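Local atomic coordinates of soluble lytic murein transglycosylase (Pseudomonas aeruginosa, PDB entry 5OHU), a protein that probably cleaves the glycan strands of bacterial peptidoglycan as a lytic transglycosylase, working both from strand ends and within strands. Residues E325-T330 with R349-A354. Numbering follows the deposited sequence.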
loop_
_atom_site.group_PDB
_atom_site.type_symbol
_atom_site.label_atom_id
_atom_site.label_comp_id
_atom_site.label_asym_id
_atom_site.label_seq_id
_atom_site.Cartn_x
_atom_site.Cartn_y
_atom_site.Cartn_z
ATOM N N GLU A 325 -9.729 -22.620 -21.749
ATOM C CA GLU A 325 -10.598 -21.584 -21.224
ATOM C C GLU A 325 -9.794 -20.397 -20.707
ATOM O O GLU A 325 -10.193 -19.240 -20.890
ATOM C CB GLU A 325 -11.481 -22.179 -20.131
ATOM C CG GLU A 325 -12.403 -23.265 -20.660
ATOM C CD GLU A 325 -12.967 -24.136 -19.555
ATOM O OE1 GLU A 325 -12.389 -25.223 -19.272
ATOM O OE2 GLU A 325 -13.994 -23.720 -18.967
ATOM N N ALA A 326 -8.655 -20.658 -20.070
ATOM C CA ALA A 326 -7.822 -19.549 -19.618
ATOM C C ALA A 326 -7.330 -18.738 -20.807
ATOM O O ALA A 326 -7.374 -17.502 -20.796
ATOM C CB ALA A 326 -6.648 -20.068 -18.783
ATOM N N TYR A 327 -6.905 -19.420 -21.869
ATOM C CA TYR A 327 -6.481 -18.696 -23.059
ATOM C C TYR A 327 -7.623 -17.862 -23.645
ATOM O O TYR A 327 -7.439 -16.686 -23.986
ATOM C CB TYR A 327 -5.934 -19.680 -24.085
ATOM C CG TYR A 327 -5.713 -19.025 -25.414
ATOM C CD1 TYR A 327 -4.592 -18.228 -25.629
ATOM C CD2 TYR A 327 -6.642 -19.162 -26.442
ATOM C CE1 TYR A 327 -4.380 -17.601 -26.840
ATOM C CE2 TYR A 327 -6.443 -18.531 -27.672
ATOM C CZ TYR A 327 -5.302 -17.753 -27.859
ATOM O OH TYR A 327 -5.075 -17.130 -29.064
ATOM N N ALA A 328 -8.813 -18.460 -23.784
ATOM C CA ALA A 328 -9.929 -17.726 -24.378
ATOM C C ALA A 328 -10.280 -16.521 -23.530
ATOM O O ALA A 328 -10.649 -15.458 -24.047
ATOM C CB ALA A 328 -11.153 -18.633 -24.533
ATOM N N LEU A 329 -10.144 -16.653 -22.222
ATOM C CA LEU A 329 -10.411 -15.502 -21.393
ATOM C C LEU A 329 -9.347 -14.417 -21.586
ATOM O O LEU A 329 -9.683 -13.225 -21.602
ATOM C CB LEU A 329 -10.534 -15.942 -19.947
ATOM C CG LEU A 329 -10.991 -14.882 -18.950
ATOM C CD1 LEU A 329 -12.288 -14.211 -19.366
ATOM C CD2 LEU A 329 -11.188 -15.587 -17.649
ATOM N N THR A 330 -8.066 -14.784 -21.771
ATOM C CA THR A 330 -7.084 -13.709 -21.952
ATOM C C THR A 330 -7.363 -12.913 -23.221
ATOM O O THR A 330 -7.006 -11.734 -23.283
ATOM C CB THR A 330 -5.628 -14.206 -22.000
ATOM O OG1 THR A 330 -5.424 -15.051 -23.139
ATOM C CG2 THR A 330 -5.255 -14.992 -20.724
ATOM N N ARG A 349 1.389 -18.278 -22.456
ATOM C CA ARG A 349 1.690 -19.514 -21.733
ATOM C C ARG A 349 0.493 -20.461 -21.697
ATOM O O ARG A 349 0.658 -21.683 -21.845
ATOM C CB ARG A 349 2.187 -19.198 -20.309
ATOM C CG ARG A 349 2.400 -20.446 -19.407
ATOM C CD ARG A 349 3.652 -21.197 -19.893
ATOM N NE ARG A 349 3.889 -22.437 -19.153
ATOM C CZ ARG A 349 4.585 -23.486 -19.598
ATOM N NH1 ARG A 349 5.118 -23.481 -20.806
ATOM N NH2 ARG A 349 4.731 -24.552 -18.832
ATOM N N SER A 350 -0.722 -19.929 -21.530
ATOM C CA SER A 350 -1.882 -20.814 -21.587
ATOM C C SER A 350 -2.066 -21.387 -22.987
ATOM O O SER A 350 -2.457 -22.550 -23.131
ATOM C CB SER A 350 -3.151 -20.094 -21.110
ATOM O OG SER A 350 -3.477 -18.987 -21.939
ATOM N N LEU A 351 -1.775 -20.599 -24.031
ATOM C CA LEU A 351 -1.827 -21.136 -25.392
ATOM C C LEU A 351 -0.821 -22.278 -25.565
ATOM O O LEU A 351 -1.152 -23.348 -26.089
ATOM C CB LEU A 351 -1.574 -20.016 -26.418
ATOM C CG LEU A 351 -1.705 -20.420 -27.904
ATOM C CD1 LEU A 351 -3.064 -21.095 -28.198
ATOM C CD2 LEU A 351 -1.480 -19.236 -28.877
ATOM N N GLN A 352 0.411 -22.074 -25.103
ATOM C CA GLN A 352 1.429 -23.111 -25.209
ATOM C C GLN A 352 1.019 -24.377 -24.457
ATOM O O GLN A 352 1.254 -25.498 -24.929
ATOM C CB GLN A 352 2.759 -22.555 -24.694
ATOM C CG GLN A 352 3.857 -23.577 -24.553
ATOM C CD GLN A 352 5.159 -22.975 -24.049
ATOM O OE1 GLN A 352 5.163 -22.091 -23.190
ATOM N NE2 GLN A 352 6.270 -23.473 -24.564
ATOM N N LEU A 353 0.371 -24.225 -23.305
ATOM C CA LEU A 353 -0.084 -25.400 -22.562
ATOM C C LEU A 353 -1.292 -26.044 -23.233
ATOM O O LEU A 353 -1.426 -27.275 -23.233
ATOM C CB LEU A 353 -0.405 -25.019 -21.116
ATOM C CG LEU A 353 0.803 -24.761 -20.206
ATOM C CD1 LEU A 353 0.383 -24.059 -18.895
ATOM C CD2 LEU A 353 1.594 -26.050 -19.905
ATOM N N ALA A 354 -2.170 -25.233 -23.833
ATOM C CA ALA A 354 -3.326 -25.788 -24.528
ATOM C C ALA A 354 -2.927 -26.493 -25.812
ATOM O O ALA A 354 -3.628 -27.408 -26.257
ATOM C CB ALA A 354 -4.338 -24.691 -24.848
#
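With CG anti to the backbone N (chi1 170°), the ring of Y327 is laid alongside L351 of helix 341-354, whose own CG, likewise anti to N, sends its branches out in the same direction. The two helices form a roughly antiparallel pair within the alpha-superhelical part of this Slt-family enzyme, with the short helix 335-338 in the connection; their local axes lie 8.4 Å apart with 146° between directions. Where they come together, small residues face each other: CB of A326 lies 4.2 Å from CB of S350, and S350 sits opposite Y327, the CA atoms of the two being 5.3 Å apart.

L351 covers one face of the tyrosine. Its CD1 stands 4.0 Å from the centroid of the Y327 ring, only 10° off the normal, a CH-pi contact squarely over the centre. CB of L351 packs 3.6 Å from CD1 of Y327, while CD2 lies beside CE1, with the phenol oxygen slightly further off. The leucine thus covers the ring from its CD1-CE1 side over the centre toward the phenol end, and it also touches E360 and L364 of helix 360-368. At the far end, OH of Y327 makes a weak hydrogen bond to R331.

Further along helix 323-330, the hydroxyl of T330 turns back onto its own helix, OG1 donating to O of Y327 over 2.7 Å; it is also hydrogen-bonded to NE2 of Q347 on helix 341-354, a polar link between the two helices.

S350 makes no hydrogen bond to 325-330. Its hydroxyl is bonded to the carbonyl of W346, one turn back, which satisfies this buried polar atom and leaves it to meet the partner helix by packing: OG rests near the plane of the Y327 ring at its edge, 3.2 Å from CA of Y327.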